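Local atomic coordinates of N-acetyltransferase domain-containing protein (Xanthomonas campestris pv. campestris, PDB entry 2OZH), a protein that probably acts as a GNAT-family acyltransferase, moving an acyl group, most likely acetyl from acetyl-coenzyme A, to an acceptor. Residues Val7-Ser12 and His44-Gly49; Ser64-Phe69 and Pro98-Leu103; Arg40-Ser45 and Phe59-Ser64. One frame throughout, in Å; residues are numbered along the deposited sequence.

The three contacts lie round one mixed sheet. Interaction 3 is buried and close to the chain centre, while interactions 1 and 2 are partly buried, at the sheet's edge strand and at loops respectively. Interaction 1 pairs edge strand 6-8 with strand 46-52 by backbone bonds, and two waters bridge the chains where they diverge. Interaction 3 sets the end of helix 35-43 and the residues after it against strand 55-64, centred on an arginine. Interaction 2 packs the loop following that strand against the loop after helix 86-96, with apolar touches, bridging waters and no direct hydrogen bond. Leu46 of interaction 1 touches Tyr66 and Leu100 of interaction 2. All three contacts reach the second subunit.

Interaction 1 (Val7-Ser12 and His44-Gly49); sequences VSTDNS and HSLCFG. With EDO (1,2-ethanediol), chain G.
In the edge-strand pairing of the GNAT sheet, Ser8 of the short strand 6-8 lies opposite Gly49 of strand 46-52 as an antiparallel hydrogen-bonded pair. Its two bonds, Ser8 N to Gly49 O at 2.9 Å and Gly49 N to Ser8 O at 2.8 Å, are both nearly straight. The chain then leaves the strand: Ser8 OG accepts from Asp10 N, an ST turn that suits a serine at a strand end. Thr9, at the bend, lays its methyl over one face of Phe48, CG2 lying 3.8 Å from the ring centroid and 24° off the normal. Thr9's first torsion (54°) sets CG2 anti to the carbonyl carbon, above the ring, while Val7 CG1 approaches the ring edge, 4.4 Å from Phe48 CD2. Phe48 itself packs on Ala93 and Val94 of helix 86-96, a fitting place for a large aromatic. Beyond Thr9 the backbones separate and water takes over. Water 1 accepts from Cys47 N (2.9 Å) and bonds to Thr9 O and to Asn11 OD1; water 2 links Asn11 OD1 with Cys47 O (2.8 Å). The asparagine amide can serve both directions: OD1 takes the two waters, and ND2 makes a weak bond to Ile42 O. Strands 6-8 and 46-52, antiparallel neighbours joined through helices 16-26 and 35-43, form the N-terminal part of the sheet as in the GNAT fold.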
loop_
_atom_site.group_PDB
_atom_site.type_symbol
_atom_site.label_atom_id
_atom_site.label_comp_id
_atom_site.label_asym_id
_atom_site.label_seq_id
_atom_site.Cartn_x
_atom_site.Cartn_y
_atom_site.Cartn_z
ATOM N N VAL A 7 5.422 5.175 -22.384
ATOM C CA VAL A 7 5.149 4.851 -21.000
ATOM C C VAL A 7 6.431 4.312 -20.406
ATOM O O VAL A 7 7.060 3.401 -20.974
ATOM C CB VAL A 7 4.005 3.810 -20.838
ATOM C CG1 VAL A 7 3.796 3.516 -19.373
ATOM C CG2 VAL A 7 2.706 4.393 -21.451
ATOM N N SER A 8 6.864 4.899 -19.297
ATOM C CA SER A 8 8.069 4.470 -18.619
ATOM C C SER A 8 7.853 4.290 -17.141
ATOM O O SER A 8 7.010 4.972 -16.535
ATOM C CB SER A 8 9.154 5.513 -18.807
ATOM O OG SER A 8 10.391 5.124 -18.178
ATOM N N THR A 9 8.621 3.366 -16.557
ATOM C CA THR A 9 8.705 3.238 -15.120
ATOM C C THR A 9 10.058 3.685 -14.557
ATOM O O THR A 9 10.357 3.455 -13.392
ATOM C CB THR A 9 8.420 1.807 -14.637
ATOM O OG1 THR A 9 9.295 0.909 -15.332
ATOM C CG2 THR A 9 6.979 1.448 -14.897
ATOM N N ASP A 10 10.862 4.370 -15.373
ATOM C CA ASP A 10 12.137 4.924 -14.947
ATOM C C ASP A 10 11.924 6.298 -14.317
ATOM O O ASP A 10 11.634 7.268 -15.035
ATOM C CB ASP A 10 13.057 5.001 -16.165
ATOM C CG ASP A 10 14.444 5.497 -15.824
ATOM O OD1 ASP A 10 14.691 6.087 -14.761
ATOM O OD2 ASP A 10 15.319 5.306 -16.706
ATOM N N ASN A 11 12.076 6.389 -12.992
ATOM C CA ASN A 11 11.798 7.627 -12.311
ATOM C C ASN A 11 12.658 8.778 -12.774
ATOM O O ASN A 11 12.252 9.947 -12.605
ATOM C CB ASN A 11 11.964 7.480 -10.810
ATOM C CG ASN A 11 10.846 6.680 -10.139
ATOM O OD1 ASN A 11 9.886 6.258 -10.765
ATOM N ND2 ASN A 11 10.975 6.529 -8.832
ATOM N N SER A 12 13.831 8.485 -13.337
ATOM C CA SER A 12 14.684 9.566 -13.795
ATOM C C SER A 12 14.078 10.413 -14.913
ATOM O O SER A 12 14.500 11.562 -15.092
ATOM C CB SER A 12 16.066 9.062 -14.213
ATOM O OG SER A 12 15.991 8.304 -15.402
ATOM N N HIS A 44 9.882 5.876 -3.479
ATOM C CA HIS A 44 9.481 4.605 -2.852
ATOM C C HIS A 44 8.268 3.962 -3.476
ATOM O O HIS A 44 7.618 3.098 -2.879
ATOM C CB HIS A 44 9.287 4.820 -1.349
ATOM C CG HIS A 44 10.540 5.201 -0.669
ATOM N ND1 HIS A 44 11.516 4.281 -0.366
ATOM C CD2 HIS A 44 11.006 6.418 -0.289
ATOM C CE1 HIS A 44 12.524 4.922 0.203
ATOM N NE2 HIS A 44 12.249 6.212 0.251
ATOM N N SER A 45 7.968 4.343 -4.707
ATOM C CA SER A 45 6.859 3.808 -5.456
ATOM C C SER A 45 7.291 3.327 -6.811
ATOM O O SER A 45 8.354 3.715 -7.309
ATOM C CB SER A 45 5.801 4.907 -5.688
ATOM O OG SER A 45 5.332 5.426 -4.453
ATOM N N LEU A 46 6.435 2.522 -7.436
ATOM C CA LEU A 46 6.553 2.156 -8.832
ATOM C C LEU A 46 5.696 3.125 -9.620
ATOM O O LEU A 46 4.477 3.156 -9.516
ATOM C CB LEU A 46 6.096 0.719 -9.076
ATOM C CG LEU A 46 6.159 0.222 -10.519
ATOM C CD1 LEU A 46 7.549 0.259 -11.068
ATOM C CD2 LEU A 46 5.634 -1.214 -10.581
ATOM N N CYS A 47 6.368 4.016 -10.340
ATOM C CA CYS A 47 5.717 5.133 -10.997
ATOM C C CYS A 47 5.681 4.914 -12.495
ATOM O O CYS A 47 6.634 4.385 -13.082
ATOM C CB CYS A 47 6.433 6.445 -10.718
ATOM S SG CYS A 47 6.519 6.885 -8.969
ATOM N N PHE A 48 4.571 5.326 -13.098
ATOM C CA PHE A 48 4.328 5.205 -14.550
ATOM C C PHE A 48 4.185 6.620 -15.093
ATOM O O PHE A 48 3.242 7.337 -14.755
ATOM C CB PHE A 48 3.048 4.394 -14.813
ATOM C CG PHE A 48 3.160 2.969 -14.344
ATOM C CD1 PHE A 48 3.049 2.658 -13.010
ATOM C CD2 PHE A 48 3.401 1.924 -15.238
ATOM C CE1 PHE A 48 3.184 1.349 -12.575
ATOM C CE2 PHE A 48 3.549 0.629 -14.809
ATOM C CZ PHE A 48 3.438 0.340 -13.479
ATOM N N GLY A 49 5.115 7.010 -15.940
ATOM C CA GLY A 49 5.015 8.298 -16.604
ATOM C C GLY A 49 4.642 8.112 -18.045
ATOM O O GLY A 49 5.107 7.187 -18.699
HETATM C C1 EDO G . 13.692 6.104 4.150
HETATM O O1 EDO G . 13.536 4.874 3.435
HETATM C C2 EDO G . 12.456 6.958 3.920
HETATM O O2 EDO G . 12.760 8.020 3.016
HETATM O O HOH W 1 9.221 3.627 -10.902
HETATM O O HOH W 2 8.614 6.367 -13.471
#

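Interaction 2 (Ser64-Phe69 and Pro98-Leu103); sequences SDYATF and PDLQGL. With EDO (1,2-ethanediol), chain H.
Leu103 reaches the turn 64-69 with one branch: its CD2 lies 3.6 Å from Ala67 C, against the peptide rather than against another side chain. With CD1 anti to CA (chi2 178°), the other branch, CD2, turns to the Ala67-Thr68 peptide; leucine's forked end lets one methyl lie there. Tyr66 is turned edge-on to the other loop. Asp99 O lies in the plane of its ring at the edge, and Tyr66 CA makes a CH...O contact of 3.2 Å to the same oxygen. Ring and Asp99 carboxylate planes are 60° apart, and the closest side-chain approach is Tyr66 CD1 to Asp99 CB, 3.9 Å. Leu100 CD2 also comes to the ring edge, and touches Ser64 OG at 3.7 Å. Polar ties between the loops run through water: Ala67 O accepts from water 3 and water 4, which also donate to Gly102 O and Gln101 O respectively. Gly102 suits its positive phi (69°). Asp65 stiffens the turn: OD1 takes the N-H groups of Ala67, Thr68 and Phe69; OD2 takes Thr68 OG1 (2.7 Å) and a salt bridge from Arg61 of the second subunit. This Asx motif, with an ST turn in which Ser64 OG accepts from Tyr66 N, closes the hairpin between strands 55-64 and 69-77 of this GNAT fold.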
loop_
_atom_site.group_PDB
_atom_site.type_symbol
_atom_site.label_atom_id
_atom_site.label_comp_id
_atom_site.label_asym_id
_atom_site.label_seq_id
_atom_site.Cartn_x
_atom_site.Cartn_y
_atom_site.Cartn_z
ATOM N N SER A 64 3.538 -0.827 -3.585
ATOM C CA SER A 64 3.360 -2.279 -3.564
ATOM C C SER A 64 4.534 -2.971 -2.941
ATOM O O SER A 64 5.646 -2.443 -2.934
ATOM C CB SER A 64 3.207 -2.761 -4.999
ATOM O OG SER A 64 2.958 -4.170 -5.098
ATOM N N ASP A 65 4.297 -4.193 -2.447
ATOM C CA ASP A 65 5.368 -5.106 -2.078
ATOM C C ASP A 65 5.804 -6.005 -3.233
ATOM O O ASP A 65 6.659 -6.857 -3.039
ATOM C CB ASP A 65 4.999 -5.923 -0.853
ATOM C CG ASP A 65 3.867 -6.869 -1.085
ATOM O OD1 ASP A 65 3.273 -6.856 -2.188
ATOM O OD2 ASP A 65 3.592 -7.659 -0.147
ATOM N N TYR A 66 5.200 -5.825 -4.409
ATOM C CA TYR A 66 5.515 -6.605 -5.605
ATOM C C TYR A 66 5.317 -8.087 -5.368
ATOM O O TYR A 66 5.993 -8.945 -5.979
ATOM C CB TYR A 66 6.939 -6.308 -6.117
ATOM C CG TYR A 66 7.208 -4.828 -6.143
ATOM C CD1 TYR A 66 6.398 -3.963 -6.864
ATOM C CD2 TYR A 66 8.206 -4.272 -5.364
ATOM C CE1 TYR A 66 6.569 -2.584 -6.802
ATOM C CE2 TYR A 66 8.415 -2.887 -5.314
ATOM C CZ TYR A 66 7.570 -2.049 -6.025
ATOM O OH TYR A 66 7.753 -0.674 -5.990
ATOM N N ALA A 67 4.374 -8.413 -4.481
ATOM C CA ALA A 67 4.146 -9.789 -4.079
ATOM C C ALA A 67 2.722 -10.130 -3.689
ATOM O O ALA A 67 2.178 -11.124 -4.184
ATOM C CB ALA A 67 5.083 -10.151 -2.946
ATOM N N THR A 68 2.120 -9.304 -2.836
ATOM C CA THR A 68 0.813 -9.580 -2.264
ATOM C C THR A 68 -0.209 -8.443 -2.385
ATOM O O THR A 68 -1.396 -8.715 -2.382
ATOM C CB THR A 68 0.878 -9.985 -0.782
ATOM O OG1 THR A 68 1.225 -8.854 0.041
ATOM C CG2 THR A 68 1.824 -11.151 -0.571
ATOM N N PHE A 69 0.253 -7.194 -2.456
ATOM C CA PHE A 69 -0.603 -6.030 -2.307
ATOM C C PHE A 69 -0.087 -4.886 -3.142
ATOM O O PHE A 69 1.122 -4.672 -3.235
ATOM C CB PHE A 69 -0.612 -5.561 -0.844
ATOM C CG PHE A 69 -1.375 -4.277 -0.640
ATOM C CD1 PHE A 69 -2.745 -4.267 -0.435
ATOM C CD2 PHE A 69 -0.704 -3.050 -0.655
ATOM C CE1 PHE A 69 -3.414 -3.062 -0.283
ATOM C CE2 PHE A 69 -1.381 -1.873 -0.496
ATOM C CZ PHE A 69 -2.737 -1.880 -0.301
ATOM N N PRO A 98 5.406 -6.637 -14.835
ATOM C CA PRO A 98 5.797 -7.940 -14.324
ATOM C C PRO A 98 5.886 -8.042 -12.810
ATOM O O PRO A 98 5.850 -9.156 -12.277
ATOM C CB PRO A 98 7.176 -8.174 -14.963
ATOM C CG PRO A 98 7.589 -6.932 -15.560
ATOM C CD PRO A 98 6.407 -6.049 -15.738
ATOM N N ASP A 99 6.011 -6.928 -12.110
ATOM C CA ASP A 99 6.143 -6.951 -10.639
ATOM C C ASP A 99 4.801 -6.767 -9.956
ATOM O O ASP A 99 4.758 -6.684 -8.733
ATOM C CB ASP A 99 7.147 -5.905 -10.169
ATOM C CG ASP A 99 8.556 -6.178 -10.698
ATOM O OD1 ASP A 99 8.938 -7.361 -10.831
ATOM O OD2 ASP A 99 9.284 -5.216 -10.991
ATOM N N LEU A 100 3.717 -6.663 -10.727
ATOM C CA LEU A 100 2.372 -6.471 -10.198
ATOM C C LEU A 100 1.401 -7.579 -10.583
ATOM O O LEU A 100 0.182 -7.393 -10.618
ATOM C CB LEU A 100 1.808 -5.124 -10.636
ATOM C CG LEU A 100 2.601 -3.885 -10.255
ATOM C CD1 LEU A 100 1.936 -2.637 -10.784
ATOM C CD2 LEU A 100 2.744 -3.740 -8.754
ATOM N N GLN A 101 1.955 -8.762 -10.849
ATOM C CA GLN A 101 1.159 -9.926 -11.195
ATOM C C GLN A 101 0.917 -10.813 -9.991
ATOM O O GLN A 101 1.699 -10.820 -9.050
ATOM C CB GLN A 101 1.860 -10.759 -12.281
ATOM C CG GLN A 101 2.165 -9.992 -13.557
ATOM C CD GLN A 101 0.944 -9.346 -14.138
ATOM O OE1 GLN A 101 -0.056 -10.025 -14.411
ATOM N NE2 GLN A 101 0.969 -8.019 -14.305
ATOM N N GLY A 102 -0.198 -11.536 -10.009
ATOM C CA GLY A 102 -0.479 -12.490 -8.951
ATOM C C GLY A 102 -0.785 -11.902 -7.590
ATOM O O GLY A 102 -0.673 -12.596 -6.577
ATOM N N LEU A 103 -1.179 -10.632 -7.535
ATOM C CA LEU A 103 -1.409 -10.011 -6.260
ATOM C C LEU A 103 -2.735 -10.439 -5.673
ATOM O O LEU A 103 -3.721 -10.570 -6.409
ATOM C CB LEU A 103 -1.417 -8.482 -6.439
ATOM C CG LEU A 103 -0.174 -7.829 -7.037
ATOM C CD1 LEU A 103 -0.380 -6.339 -7.184
ATOM C CD2 LEU A 103 1.067 -8.088 -6.179
HETATM C C1 EDO H . -2.798 -10.655 -12.124
HETATM O O1 EDO H . -1.857 -11.732 -12.289
HETATM C C2 EDO H . -4.198 -11.221 -12.055
HETATM O O2 EDO H . -4.823 -11.046 -10.771
HETATM O O HOH W 3 -0.223 -12.362 -3.919
HETATM O O HOH W 4 2.883 -12.028 -6.787
#

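Interaction 3 (Arg40-Ser45 and Phe59-Ser64); sequences RAIDHS and FARVIS. With EDO (1,2-ethanediol), chain G.
Where helix 35-43 ends, the backbone comes down beside strand 55-64, Ser45 CA standing 5.0 Å from Ile63 CA, in a helix-on-sheet packing of the GNAT fold. Ser45 and Arg61 carry the contact. Arg61 NH1 donates to Ser45 OG at 2.9 Å with an angle of 152°, the oxygen lying in the guanidinium plane. The arginine leaves the strand extended and bends at chi3 (66°), which brings its flat head to the end of the helix, where Ala41 CB sits over one face, 3.6 Å from Arg61 NH1; the small methyl of alanine lets the guanidinium lie close. Ser45 OG in turn donates to Ala41 O at 2.7 Å, and the hydroxyl thereby relays between a cationic donor and a carbonyl at the helix terminus. This probably polarises the serine O-H. The carbonyl is gripped twice, for His44 N reaches it from the opposite face. The buried charge has further partners: Asp74 of the same chain holds NE in a salt bridge, and Asp65 and Thr68 of the second subunit meet NH1 and NH2, which makes the site part of the dimer interface. Next to this, the contact turns apolar: Ile42 CG1 touches Phe59 CZ at 4.1 Å, the two side chains crossing at a slant among Leu14 and Ile19. Ser45 CB also packs on Val62 O at 3.4 Å, and water 5 bridges the segments, donating to His44 O and accepting from Ser64 N at 3.0 Å.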
loop_
_atom_site.group_PDB
_atom_site.type_symbol
_atom_site.label_atom_id
_atom_site.label_comp_id
_atom_site.label_asym_id
_atom_site.label_seq_id
_atom_site.Cartn_x
_atom_site.Cartn_y
_atom_site.Cartn_z
ATOM N N ARG A 40 9.829 12.055 -2.087
ATOM C CA ARG A 40 9.969 10.844 -1.283
ATOM C C ARG A 40 8.986 9.762 -1.729
ATOM O O ARG A 40 9.339 8.582 -1.856
ATOM C CB ARG A 40 9.786 11.181 0.189
ATOM C CG ARG A 40 10.005 10.008 1.129
ATOM C CD ARG A 40 10.096 10.439 2.595
ATOM N NE ARG A 40 11.161 11.427 2.740
ATOM C CZ ARG A 40 11.020 12.698 3.128
ATOM N NH1 ARG A 40 9.859 13.189 3.527
ATOM N NH2 ARG A 40 12.096 13.490 3.153
ATOM N N ALA A 41 7.753 10.160 -1.974
ATOM C CA ALA A 41 6.745 9.216 -2.415
ATOM C C ALA A 41 7.185 8.533 -3.687
ATOM O O ALA A 41 7.101 7.308 -3.824
ATOM C CB ALA A 41 5.414 9.941 -2.651
ATOM N N ILE A 42 7.641 9.310 -4.670
ATOM C CA ILE A 42 8.080 8.767 -5.941
ATOM C C ILE A 42 9.253 7.814 -5.762
ATOM O O ILE A 42 9.283 6.741 -6.380
ATOM C CB ILE A 42 8.378 9.952 -6.907
ATOM C CG1 ILE A 42 7.049 10.525 -7.413
ATOM C CG2 ILE A 42 9.295 9.538 -8.047
ATOM C CD1 ILE A 42 7.168 11.826 -8.187
ATOM N N ASP A 43 10.193 8.202 -4.893
ATOM C CA ASP A 43 11.383 7.394 -4.663
ATOM C C ASP A 43 11.025 6.006 -4.136
ATOM O O ASP A 43 11.755 5.037 -4.380
ATOM C CB ASP A 43 12.303 8.068 -3.672
ATOM C CG ASP A 43 13.000 9.306 -4.218
ATOM O OD1 ASP A 43 12.999 9.552 -5.421
ATOM O OD2 ASP A 43 13.592 10.018 -3.370
ATOM N N HIS A 44 9.882 5.876 -3.479
ATOM C CA HIS A 44 9.481 4.605 -2.852
ATOM C C HIS A 44 8.268 3.962 -3.476
ATOM O O HIS A 44 7.618 3.098 -2.879
ATOM C CB HIS A 44 9.287 4.820 -1.349
ATOM C CG HIS A 44 10.540 5.201 -0.669
ATOM N ND1 HIS A 44 11.516 4.281 -0.366
ATOM C CD2 HIS A 44 11.006 6.418 -0.289
ATOM C CE1 HIS A 44 12.524 4.922 0.203
ATOM N NE2 HIS A 44 12.249 6.212 0.251
ATOM N N SER A 45 7.968 4.343 -4.707
ATOM C CA SER A 45 6.859 3.808 -5.456
ATOM C C SER A 45 7.291 3.327 -6.811
ATOM O O SER A 45 8.354 3.715 -7.309
ATOM C CB SER A 45 5.801 4.907 -5.688
ATOM O OG SER A 45 5.332 5.426 -4.453
ATOM N N PHE A 59 0.487 10.478 -15.585
ATOM C CA PHE A 59 1.150 9.846 -14.458
ATOM C C PHE A 59 0.206 8.873 -13.779
ATOM O O PHE A 59 -1.002 9.076 -13.763
ATOM C CB PHE A 59 1.491 10.941 -13.432
ATOM C CG PHE A 59 2.375 10.515 -12.263
ATOM C CD1 PHE A 59 3.642 10.003 -12.472
ATOM C CD2 PHE A 59 1.936 10.644 -10.963
ATOM C CE1 PHE A 59 4.455 9.651 -11.403
ATOM C CE2 PHE A 59 2.730 10.326 -9.916
ATOM C CZ PHE A 59 3.995 9.854 -10.107
ATOM N N ALA A 60 0.795 7.832 -13.208
ATOM C CA ALA A 60 0.098 6.937 -12.281
ATOM C C ALA A 60 1.126 6.383 -11.344
ATOM O O ALA A 60 2.276 6.204 -11.717
ATOM C CB ALA A 60 -0.591 5.784 -13.051
ATOM N N ARG A 61 0.730 6.109 -10.112
ATOM C CA ARG A 61 1.672 5.709 -9.088
ATOM C C ARG A 61 1.155 4.513 -8.297
ATOM O O ARG A 61 -0.004 4.503 -7.897
ATOM C CB ARG A 61 1.981 6.869 -8.138
ATOM C CG ARG A 61 3.111 6.555 -7.161
ATOM C CD ARG A 61 3.638 7.805 -6.492
ATOM N NE ARG A 61 2.676 8.455 -5.621
ATOM C CZ ARG A 61 2.560 8.211 -4.323
ATOM N NH1 ARG A 61 3.254 7.244 -3.746
ATOM N NH2 ARG A 61 1.761 8.952 -3.593
ATOM N N VAL A 62 2.014 3.527 -8.117
ATOM C CA VAL A 62 1.661 2.308 -7.410
ATOM C C VAL A 62 2.582 2.110 -6.203
ATOM O O VAL A 62 3.799 2.173 -6.325
ATOM C CB VAL A 62 1.720 1.094 -8.359
ATOM C CG1 VAL A 62 1.429 -0.213 -7.603
ATOM C CG2 VAL A 62 0.763 1.267 -9.513
ATOM N N ILE A 63 2.005 1.844 -5.034
ATOM C CA ILE A 63 2.754 1.480 -3.846
ATOM C C ILE A 63 2.487 -0.025 -3.658
ATOM O O ILE A 63 1.338 -0.429 -3.547
ATOM C CB ILE A 63 2.277 2.254 -2.626
ATOM C CG1 ILE A 63 2.403 3.759 -2.885
ATOM C CG2 ILE A 63 3.087 1.860 -1.408
ATOM C CD1 ILE A 63 1.767 4.608 -1.803
ATOM N N SER A 64 3.538 -0.827 -3.585
ATOM C CA SER A 64 3.360 -2.279 -3.564
ATOM C C SER A 64 4.534 -2.971 -2.941
ATOM O O SER A 64 5.646 -2.443 -2.934
ATOM C CB SER A 64 3.207 -2.761 -4.999
ATOM O OG SER A 64 2.958 -4.170 -5.098
HETATM C C1 EDO G . 13.692 6.104 4.150
HETATM O O1 EDO G . 13.536 4.874 3.435
HETATM C C2 EDO G . 12.456 6.958 3.920
HETATM O O2 EDO G . 12.760 8.020 3.016
HETATM O O HOH W 5 6.167 0.638 -3.815
#